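PDB 3LUB: putative creatinine amidohydrolase, which binds two zinc ions and probably hydrolyses carbon-nitrogen bonds of linear amides, as a member of the creatininase superfamily. Local coordinates for residues Y21-L26 with E246-D251; A97-I102 with R112-L117; G127-L132 with I141-W146. All blocks are in the same frame, centred on the assembly; numbering follows the deposited sequence.

Contact 1 (Y21-L26 with E246-D251); sequences YDVIIL and EMAQHD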
loop_
_atom_site.group_PDB
_atom_site.type_symbol
_atom_site.label_atom_id
_atom_site.label_comp_id
_atom_site.label_asym_id
_atom_site.label_seq_id
_atom_site.Cartn_x
_atom_site.Cartn_y
_atom_site.Cartn_z
ATOM N N TYR F 21 -33.364 -6.172 7.816
ATOM C CA TYR F 21 -33.013 -5.079 6.919
ATOM C C TYR F 21 -32.677 -5.645 5.556
ATOM O O TYR F 21 -31.983 -6.640 5.442
ATOM C CB TYR F 21 -31.867 -4.218 7.489
ATOM C CG TYR F 21 -32.298 -3.407 8.680
ATOM C CD1 TYR F 21 -32.276 -3.942 9.959
ATOM C CD2 TYR F 21 -32.739 -2.124 8.538
ATOM C CE1 TYR F 21 -32.701 -3.214 11.043
ATOM C CE2 TYR F 21 -33.133 -1.387 9.630
ATOM C CZ TYR F 21 -33.131 -1.955 10.886
ATOM O OH TYR F 21 -33.571 -1.248 11.990
ATOM N N ASP F 22 -33.208 -4.999 4.531
ATOM C CA ASP F 22 -33.063 -5.431 3.136
ATOM C C ASP F 22 -31.929 -4.695 2.416
ATOM O O ASP F 22 -31.075 -5.323 1.758
ATOM C CB ASP F 22 -34.368 -5.160 2.388
ATOM C CG ASP F 22 -35.516 -5.987 2.916
ATOM O OD1 ASP F 22 -35.410 -7.215 2.799
ATOM O OD2 ASP F 22 -36.489 -5.409 3.463
ATOM N N VAL F 23 -31.938 -3.370 2.520
ATOM C CA VAL F 23 -30.931 -2.525 1.834
ATOM C C VAL F 23 -30.225 -1.631 2.819
ATOM O O VAL F 23 -30.846 -1.189 3.753
ATOM C CB VAL F 23 -31.582 -1.691 0.714
ATOM C CG1 VAL F 23 -30.529 -0.989 -0.136
ATOM C CG2 VAL F 23 -32.503 -2.590 -0.125
ATOM N N ILE F 24 -28.916 -1.396 2.616
ATOM C CA ILE F 24 -28.135 -0.431 3.422
ATOM C C ILE F 24 -27.865 0.786 2.549
ATOM O O ILE F 24 -27.546 0.676 1.369
ATOM C CB ILE F 24 -26.762 -1.027 3.925
ATOM C CG1 ILE F 24 -26.938 -2.442 4.550
ATOM C CG2 ILE F 24 -26.007 -0.045 4.837
ATOM C CD1 ILE F 24 -28.028 -2.583 5.578
ATOM N N ILE F 25 -27.996 1.966 3.126
ATOM C CA ILE F 25 -27.734 3.212 2.399
ATOM C C ILE F 25 -26.577 3.889 3.079
ATOM O O ILE F 25 -26.624 4.119 4.276
ATOM C CB ILE F 25 -28.931 4.194 2.392
ATOM C CG1 ILE F 25 -30.288 3.447 2.268
ATOM C CG2 ILE F 25 -28.721 5.153 1.331
ATOM C CD1 ILE F 25 -30.394 2.586 1.122
ATOM N N LEU F 26 -25.521 4.172 2.324
ATOM C CA LEU F 26 -24.371 4.885 2.835
ATOM C C LEU F 26 -24.334 6.303 2.265
ATOM O O LEU F 26 -23.982 6.492 1.098
ATOM C CB LEU F 26 -23.087 4.116 2.496
ATOM C CG LEU F 26 -21.737 4.641 3.000
ATOM C CD1 LEU F 26 -21.742 4.646 4.528
ATOM C CD2 LEU F 26 -20.598 3.779 2.421
ATOM N N GLU F 246 -37.133 -2.050 -5.213
ATOM C CA GLU F 246 -36.736 -2.981 -6.282
ATOM C C GLU F 246 -35.414 -3.669 -5.981
ATOM O O GLU F 246 -35.251 -4.837 -6.297
ATOM C CB GLU F 246 -36.622 -2.267 -7.608
ATOM C CG GLU F 246 -37.903 -1.663 -8.108
ATOM C CD GLU F 246 -37.635 -0.554 -9.117
ATOM O OE1 GLU F 246 -36.442 -0.179 -9.279
ATOM O OE2 GLU F 246 -38.598 -0.043 -9.744
HETATM N N MSE F 247 -34.467 -2.966 -5.369
HETATM C CA MSE F 247 -33.243 -3.620 -4.887
HETATM C C MSE F 247 -33.534 -4.727 -3.898
HETATM O O MSE F 247 -32.926 -5.798 -3.983
HETATM C CB MSE F 247 -32.273 -2.623 -4.256
HETATM C CG MSE F 247 -31.543 -1.768 -5.270
HETATM SE SE MSE F 247 -30.355 -0.482 -4.394
HETATM C CE MSE F 247 -28.934 -1.762 -3.825
ATOM N N ALA F 248 -34.480 -4.480 -2.983
ATOM C CA ALA F 248 -34.915 -5.486 -1.989
ATOM C C ALA F 248 -35.654 -6.672 -2.584
ATOM O O ALA F 248 -35.537 -7.794 -2.078
ATOM C CB ALA F 248 -35.803 -4.849 -0.930
ATOM N N GLN F 249 -36.430 -6.425 -3.638
ATOM C CA GLN F 249 -37.388 -7.429 -4.150
ATOM C C GLN F 249 -36.900 -8.195 -5.391
ATOM O O GLN F 249 -37.499 -9.182 -5.788
ATOM C CB GLN F 249 -38.728 -6.737 -4.415
ATOM C CG GLN F 249 -39.433 -6.376 -3.088
ATOM C CD GLN F 249 -40.611 -5.412 -3.232
ATOM O OE1 GLN F 249 -40.924 -4.927 -4.337
ATOM N NE2 GLN F 249 -41.271 -5.124 -2.097
ATOM N N HIS F 250 -35.814 -7.737 -6.001
ATOM C CA HIS F 250 -35.260 -8.401 -7.182
ATOM C C HIS F 250 -33.778 -8.588 -7.057
ATOM O O HIS F 250 -33.087 -7.813 -6.417
ATOM C CB HIS F 250 -35.481 -7.586 -8.447
ATOM C CG HIS F 250 -36.908 -7.258 -8.712
ATOM N ND1 HIS F 250 -37.799 -8.184 -9.207
ATOM C CD2 HIS F 250 -37.601 -6.109 -8.546
ATOM C CE1 HIS F 250 -38.984 -7.612 -9.340
ATOM N NE2 HIS F 250 -38.890 -6.355 -8.948
ATOM N N ASP F 251 -33.298 -9.630 -7.706
ATOM C CA ASP F 251 -31.890 -9.767 -7.988
ATOM C C ASP F 251 -31.551 -8.863 -9.181
ATOM O O ASP F 251 -32.432 -8.384 -9.895
ATOM C CB ASP F 251 -31.527 -11.232 -8.246
ATOM C CG ASP F 251 -31.814 -12.124 -7.033
ATOM O OD1 ASP F 251 -32.039 -11.584 -5.929
ATOM O OD2 ASP F 251 -31.832 -13.364 -7.188
#
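The backbones of 21-26 and 246-251 come nearest at Asp22 and Ala248, whose CA atoms lie 5.4 Å apart, where the last turn of helix 226-249 reaches the beginning of strand 23-28. This strand is an inner one of the parallel sheet of the creatininase alpha/beta fold, and the C-terminal helix 226-249 covers its N-terminal end. Three small apolar meetings make the contact, and no hydrogen bond crosses between the segments.

Ala248 faces the strand with its CB against the CB of Asp22, at 3.6 Å. The carboxylate of Asp22 takes no hydrogen bond from the helix; OD2 accepts one from the backbone N of Arg65, in the loop before the neighbouring strand 66-68, while Ala248 also packs on Val64 of that loop. The methylene of an acidic residue thus serves as the apolar surface at this partly exposed border.

One residue on, Val23 is buried and spreads its two methyls over successive residues of the helix. CG2 lies beside the backbone N of Ala248 at 4.0 Å and also close to CB of Met247, a selenomethionine. The other branch, CG1, is anti to the backbone N (chi1 -171°) and is carried toward the far end of the Met247 chain. That chain crosses the valine at about a right angle and is extended as far as SE, where a bend (chi3 74°) turns the terminal methyl to the strand: CE of Met247 rests 4.1 Å from CG1 of Val23.

Contact 2 (A97-I102 with R112-L117); sequences AILEDI and RKLLIL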
loop_
_atom_site.group_PDB
_atom_site.type_symbol
_atom_site.label_atom_id
_atom_site.label_comp_id
_atom_site.label_asym_id
_atom_site.label_seq_id
_atom_site.Cartn_x
_atom_site.Cartn_y
_atom_site.Cartn_z
ATOM N N ALA F 97 -10.220 2.440 0.985
ATOM C CA ALA F 97 -9.978 1.716 2.216
ATOM C C ALA F 97 -11.193 1.784 3.125
ATOM O O ALA F 97 -11.547 0.799 3.735
ATOM C CB ALA F 97 -8.741 2.276 2.950
ATOM N N ILE F 98 -11.821 2.964 3.212
ATOM C CA ILE F 98 -13.038 3.153 3.999
ATOM C C ILE F 98 -14.149 2.217 3.516
ATOM O O ILE F 98 -14.713 1.467 4.322
ATOM C CB ILE F 98 -13.525 4.639 3.983
ATOM C CG1 ILE F 98 -12.558 5.521 4.807
ATOM C CG2 ILE F 98 -14.941 4.740 4.560
ATOM C CD1 ILE F 98 -12.689 7.032 4.538
ATOM N N LEU F 99 -14.443 2.256 2.212
ATOM C CA LEU F 99 -15.517 1.425 1.622
ATOM C C LEU F 99 -15.220 -0.065 1.764
ATOM O O LEU F 99 -16.113 -0.849 2.061
ATOM C CB LEU F 99 -15.730 1.758 0.140
ATOM C CG LEU F 99 -16.886 1.078 -0.620
ATOM C CD1 LEU F 99 -18.235 1.334 0.080
ATOM C CD2 LEU F 99 -16.930 1.551 -2.034
ATOM N N GLU F 100 -13.971 -0.464 1.562
ATOM C CA GLU F 100 -13.540 -1.836 1.854
ATOM C C GLU F 100 -13.900 -2.249 3.258
ATOM O O GLU F 100 -14.432 -3.338 3.467
ATOM C CB GLU F 100 -12.022 -2.000 1.629
ATOM C CG GLU F 100 -11.681 -1.973 0.122
ATOM C CD GLU F 100 -10.195 -2.017 -0.201
ATOM O OE1 GLU F 100 -9.387 -1.799 0.707
ATOM O OE2 GLU F 100 -9.865 -2.268 -1.396
ATOM N N ASP F 101 -13.619 -1.384 4.236
ATOM C CA ASP F 101 -13.871 -1.746 5.636
ATOM C C ASP F 101 -15.372 -1.816 5.934
ATOM O O ASP F 101 -15.800 -2.697 6.653
ATOM C CB ASP F 101 -13.132 -0.821 6.621
ATOM C CG ASP F 101 -11.617 -1.051 6.629
ATOM O OD1 ASP F 101 -11.135 -2.027 6.039
ATOM O OD2 ASP F 101 -10.901 -0.240 7.219
ATOM N N ILE F 102 -16.162 -0.929 5.347
ATOM C CA ILE F 102 -17.608 -0.917 5.528
ATOM C C ILE F 102 -18.236 -2.172 4.927
ATOM O O ILE F 102 -19.043 -2.836 5.580
ATOM C CB ILE F 102 -18.263 0.376 4.900
ATOM C CG1 ILE F 102 -17.768 1.611 5.661
ATOM C CG2 ILE F 102 -19.835 0.259 4.872
ATOM C CD1 ILE F 102 -18.159 2.950 5.059
ATOM N N ARG F 112 -26.173 -7.843 1.809
ATOM C CA ARG F 112 -25.759 -8.080 0.435
ATOM C C ARG F 112 -26.137 -7.005 -0.535
ATOM O O ARG F 112 -25.917 -7.200 -1.703
ATOM C CB ARG F 112 -26.368 -9.395 -0.068
ATOM C CG ARG F 112 -25.969 -10.604 0.752
ATOM C CD ARG F 112 -24.457 -10.873 0.610
ATOM N NE ARG F 112 -24.010 -12.086 1.289
ATOM C CZ ARG F 112 -23.553 -12.138 2.531
ATOM N NH1 ARG F 112 -23.489 -11.050 3.282
ATOM N NH2 ARG F 112 -23.165 -13.288 3.041
ATOM N N LYS F 113 -26.694 -5.885 -0.095
ATOM C CA LYS F 113 -27.108 -4.820 -0.985
ATOM C C LYS F 113 -26.834 -3.467 -0.336
ATOM O O LYS F 113 -27.277 -3.209 0.814
ATOM C CB LYS F 113 -28.604 -4.935 -1.259
ATOM C CG LYS F 113 -28.967 -6.214 -1.931
ATOM C CD LYS F 113 -30.442 -6.343 -2.120
ATOM C CE LYS F 113 -30.763 -7.557 -2.998
ATOM N NZ LYS F 113 -32.207 -7.916 -2.832
ATOM N N LEU F 114 -26.119 -2.608 -1.064
ATOM C CA LEU F 114 -25.715 -1.310 -0.547
ATOM C C LEU F 114 -25.877 -0.266 -1.615
ATOM O O LEU F 114 -25.481 -0.481 -2.756
ATOM C CB LEU F 114 -24.228 -1.369 -0.089
ATOM C CG LEU F 114 -23.506 -0.095 0.353
ATOM C CD1 LEU F 114 -24.039 0.491 1.678
ATOM C CD2 LEU F 114 -21.979 -0.339 0.454
ATOM N N LEU F 115 -26.457 0.878 -1.257
ATOM C CA LEU F 115 -26.439 2.052 -2.115
ATOM C C LEU F 115 -25.591 3.113 -1.464
ATOM O O LEU F 115 -25.838 3.471 -0.317
ATOM C CB LEU F 115 -27.836 2.606 -2.345
ATOM C CG LEU F 115 -27.862 3.906 -3.164
ATOM C CD1 LEU F 115 -27.570 3.581 -4.613
ATOM C CD2 LEU F 115 -29.131 4.682 -2.995
ATOM N N ILE F 116 -24.614 3.621 -2.211
ATOM C CA ILE F 116 -23.857 4.807 -1.824
ATOM C C ILE F 116 -24.581 6.036 -2.372
ATOM O O ILE F 116 -24.701 6.178 -3.576
ATOM C CB ILE F 116 -22.381 4.799 -2.352
ATOM C CG1 ILE F 116 -21.646 3.514 -1.905
ATOM C CG2 ILE F 116 -21.660 6.033 -1.850
ATOM C CD1 ILE F 116 -20.382 3.169 -2.700
ATOM N N LEU F 117 -25.116 6.877 -1.473
ATOM C CA LEU F 117 -25.798 8.096 -1.884
ATOM C C LEU F 117 -24.883 9.294 -1.609
ATOM O O LEU F 117 -24.729 9.737 -0.463
ATOM C CB LEU F 117 -27.151 8.250 -1.157
ATOM C CG LEU F 117 -28.066 9.401 -1.615
ATOM C CD1 LEU F 117 -28.423 9.302 -3.102
ATOM C CD2 LEU F 117 -29.328 9.461 -0.770
#
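Helix 92-108 packs on one face of the parallel sheet of this creatininase-like alpha/beta fold, and 97-102 meets strand 113-118, which follows the helix in the chain after a short connection. The backbones stay well apart, 9.6 Å between the CA atoms of Leu99 and Ile116, and the distance is bridged by long aliphatic side chains.

Leu99 carries the contact. Its CG stands anti to the backbone N (chi1 -175°), which sends the forked end to the sheet between two strand residues that point the same way, Leu114 and Ile116. Ile116 meets it tip to tip: its terminal CD1 sits in front of the fork, 3.9 Å from CD2 of Leu99 and 4.0 Å from CD1 of the same leucine. Leu114 runs alongside in the opposite sense, and its CD2 approaches CD1 of Leu99 at 4.1 Å. Ile102, almost one turn further along the helix, also points to the strand but packs on Leu26 of strand 23-28, while helix 126-135 closes in on Leu99.

On another side of the helix, Glu100 and Asp101 form salt bridges with Arg91 of a neighbouring subunit. Toward the sheet all three touching residues are buried hydrocarbon, and no hydrogen bond crosses between the two segments, so the contact itself rests on apolar packing and the exclusion of water.

Contact 3 (G127-L132 with I141-W146); sequences GMIRDL and IAAANW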
loop_
_atom_site.group_PDB
_atom_site.type_symbol
_atom_site.label_atom_id
_atom_site.label_comp_id
_atom_site.label_asym_id
_atom_site.label_seq_id
_atom_site.Cartn_x
_atom_site.Cartn_y
_atom_site.Cartn_z
ATOM N N GLY F 127 -14.810 2.873 -9.956
ATOM C CA GLY F 127 -13.621 2.007 -9.809
ATOM C C GLY F 127 -13.638 1.136 -8.547
ATOM O O GLY F 127 -13.334 -0.054 -8.607
HETATM N N MSE F 128 -14.005 1.711 -7.403
HETATM C CA MSE F 128 -14.062 0.969 -6.150
HETATM C C MSE F 128 -15.084 -0.159 -6.231
HETATM O O MSE F 128 -14.859 -1.248 -5.720
HETATM C CB MSE F 128 -14.491 1.872 -5.011
HETATM C CG MSE F 128 -13.582 3.003 -4.713
HETATM SE SE MSE F 128 -14.199 4.155 -3.279
HETATM C CE MSE F 128 -13.468 5.703 -4.081
ATOM N N ILE F 129 -16.215 0.146 -6.850
ATOM C CA ILE F 129 -17.310 -0.797 -7.017
ATOM C C ILE F 129 -16.885 -1.941 -7.932
ATOM O O ILE F 129 -17.055 -3.108 -7.576
ATOM C CB ILE F 129 -18.602 -0.069 -7.515
ATOM C CG1 ILE F 129 -19.184 0.806 -6.383
ATOM C CG2 ILE F 129 -19.680 -1.040 -7.960
ATOM C CD1 ILE F 129 -20.386 1.683 -6.809
ATOM N N ARG F 130 -16.285 -1.615 -9.082
ATOM C CA ARG F 130 -15.721 -2.643 -9.955
ATOM C C ARG F 130 -14.766 -3.554 -9.180
ATOM O O ARG F 130 -14.895 -4.774 -9.220
ATOM C CB ARG F 130 -14.972 -2.019 -11.144
ATOM C CG ARG F 130 -15.890 -1.446 -12.201
ATOM C CD ARG F 130 -15.142 -1.115 -13.516
ATOM N NE ARG F 130 -16.119 -0.885 -14.587
ATOM C CZ ARG F 130 -16.625 0.313 -14.889
ATOM N NH1 ARG F 130 -16.215 1.408 -14.271
ATOM N NH2 ARG F 130 -17.541 0.414 -15.846
ATOM N N ASP F 131 -13.815 -2.966 -8.457
ATOM C CA ASP F 131 -12.846 -3.797 -7.711
ATOM C C ASP F 131 -13.490 -4.652 -6.595
ATOM O O ASP F 131 -13.097 -5.805 -6.357
ATOM C CB ASP F 131 -11.723 -2.920 -7.130
ATOM C CG ASP F 131 -10.806 -2.346 -8.209
ATOM O OD1 ASP F 131 -10.878 -2.791 -9.386
ATOM O OD2 ASP F 131 -10.001 -1.444 -7.865
ATOM N N LEU F 132 -14.466 -4.091 -5.903
ATOM C CA LEU F 132 -15.171 -4.827 -4.844
ATOM C C LEU F 132 -16.091 -5.899 -5.418
ATOM O O LEU F 132 -16.380 -6.877 -4.754
ATOM C CB LEU F 132 -15.942 -3.866 -3.948
ATOM C CG LEU F 132 -15.107 -3.180 -2.862
ATOM C CD1 LEU F 132 -15.845 -1.966 -2.323
ATOM C CD2 LEU F 132 -14.796 -4.145 -1.746
ATOM N N ILE F 141 -23.458 -3.380 -4.902
ATOM C CA ILE F 141 -23.207 -1.988 -4.546
ATOM C C ILE F 141 -23.597 -1.078 -5.710
ATOM O O ILE F 141 -23.010 -1.172 -6.798
ATOM C CB ILE F 141 -21.712 -1.742 -4.200
ATOM C CG1 ILE F 141 -21.188 -2.785 -3.216
ATOM C CG2 ILE F 141 -21.499 -0.320 -3.639
ATOM C CD1 ILE F 141 -19.745 -2.553 -2.834
ATOM N N ALA F 142 -24.586 -0.195 -5.480
ATOM C CA ALA F 142 -24.962 0.863 -6.426
ATOM C C ALA F 142 -24.433 2.218 -5.931
ATOM O O ALA F 142 -24.118 2.357 -4.751
ATOM C CB ALA F 142 -26.480 0.908 -6.615
ATOM N N ALA F 143 -24.322 3.196 -6.836
ATOM C CA ALA F 143 -23.943 4.557 -6.462
ATOM C C ALA F 143 -24.795 5.577 -7.191
ATOM O O ALA F 143 -25.100 5.410 -8.386
ATOM C CB ALA F 143 -22.435 4.843 -6.732
ATOM N N ALA F 144 -25.150 6.649 -6.482
ATOM C CA ALA F 144 -25.868 7.794 -7.085
ATOM C C ALA F 144 -25.483 9.058 -6.373
ATOM O O ALA F 144 -25.246 9.017 -5.174
ATOM C CB ALA F 144 -27.367 7.614 -6.944
ATOM N N ASN F 145 -25.445 10.176 -7.101
ATOM C CA ASN F 145 -25.489 11.503 -6.489
ATOM C C ASN F 145 -26.977 11.842 -6.246
ATOM O O ASN F 145 -27.766 11.690 -7.166
ATOM C CB ASN F 145 -24.851 12.541 -7.434
ATOM C CG ASN F 145 -23.311 12.425 -7.525
ATOM O OD1 ASN F 145 -22.603 12.492 -6.526
ATOM N ND2 ASN F 145 -22.802 12.306 -8.743
ATOM N N TRP F 146 -27.375 12.305 -5.043
ATOM C CA TRP F 146 -28.788 12.640 -4.795
ATOM C C TRP F 146 -29.269 13.689 -5.804
ATOM O O TRP F 146 -30.386 13.653 -6.263
ATOM C CB TRP F 146 -29.057 13.088 -3.310
ATOM C CG TRP F 146 -28.514 14.433 -2.974
ATOM C CD1 TRP F 146 -27.280 14.699 -2.486
ATOM C CD2 TRP F 146 -29.149 15.711 -3.190
ATOM N NE1 TRP F 146 -27.113 16.043 -2.336
ATOM C CE2 TRP F 146 -28.245 16.693 -2.767
ATOM C CE3 TRP F 146 -30.397 16.106 -3.680
ATOM C CZ2 TRP F 146 -28.540 18.069 -2.836
ATOM C CZ3 TRP F 146 -30.705 17.448 -3.710
ATOM C CH2 TRP F 146 -29.778 18.419 -3.300
#
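Gly127 to Leu132 form part of helix 126-135, the crossover helix of a beta-alpha-beta unit that leads from strand 113-118 to the neighbouring parallel strand 140-145. The helix segment runs antiparallel to the strand it packs on (175° between their directions), with axes 9.2 Å apart, as expected of a crossover connection.

From Gly127 the chain passes to Met128, a selenomethionine, whose side chain leads away from the strand to Gln95 of helix 92-108. Ile129 is the first residue to meet the strand and uses every branch. Its CG2 sits 3.5 Å from the carbonyl O of Ile141, a close methyl-to-backbone approach. CG1, anti to the carbonyl carbon (chi1 -71°), lies 3.8 Å from CG2 of Ile141, and the extended chain beyond it carries CD1 on to CB of Ala143, also at 3.8 Å. The short side chain of Ala143 leaves room for this methyl, and the two isoleucines cross obliquely.

Arg130 and Asp131 turn to a neighbouring subunit, a different one from that which meets helix 92-108 through Arg91: NE of Arg130 hydrogen-bonds to OD1 of Asn78 of that subunit, and the two oxygens of Asp131 accept hydrogen bonds from NE2 of His89 and the backbone N of Tyr92 of the same subunit.

Leu132 brings the helix back to the strand, almost one turn after Ile129. Ile141 is therefore touched by two helix residues through different branches: CG2 is turned to Ile129, whereas CD1, at the end of an extended chain (chi2 -179°), meets Leu132, with 4.0 Å between CD1 of Ile141 and CD1 of Leu132.

How the contacts relate
All three contacts attach helices to one parallel sheet, and none uses a hydrogen bond between its own segments. Contacts 2 and 3 are buried and adjoining: their strands are hydrogen-bonded neighbours, and their helices pack together, with CG of Leu99 3.6 Å from CD1 of Leu132. Branched aliphatic side chains do most of the work in both, though contact 3 buries more surface and reaches strand backbone as well. Contact 1 lies at the sheet's N-terminal end, is only partly buried, and mixes an acidic residue's methylene with alanine, valine and selenomethionine. Besides the backbone bonds between neighbouring strands 23-28 and 113-118, NZ of Lys113 hydrogen-bonds to O of Met247, tying contact 1 to contact 2.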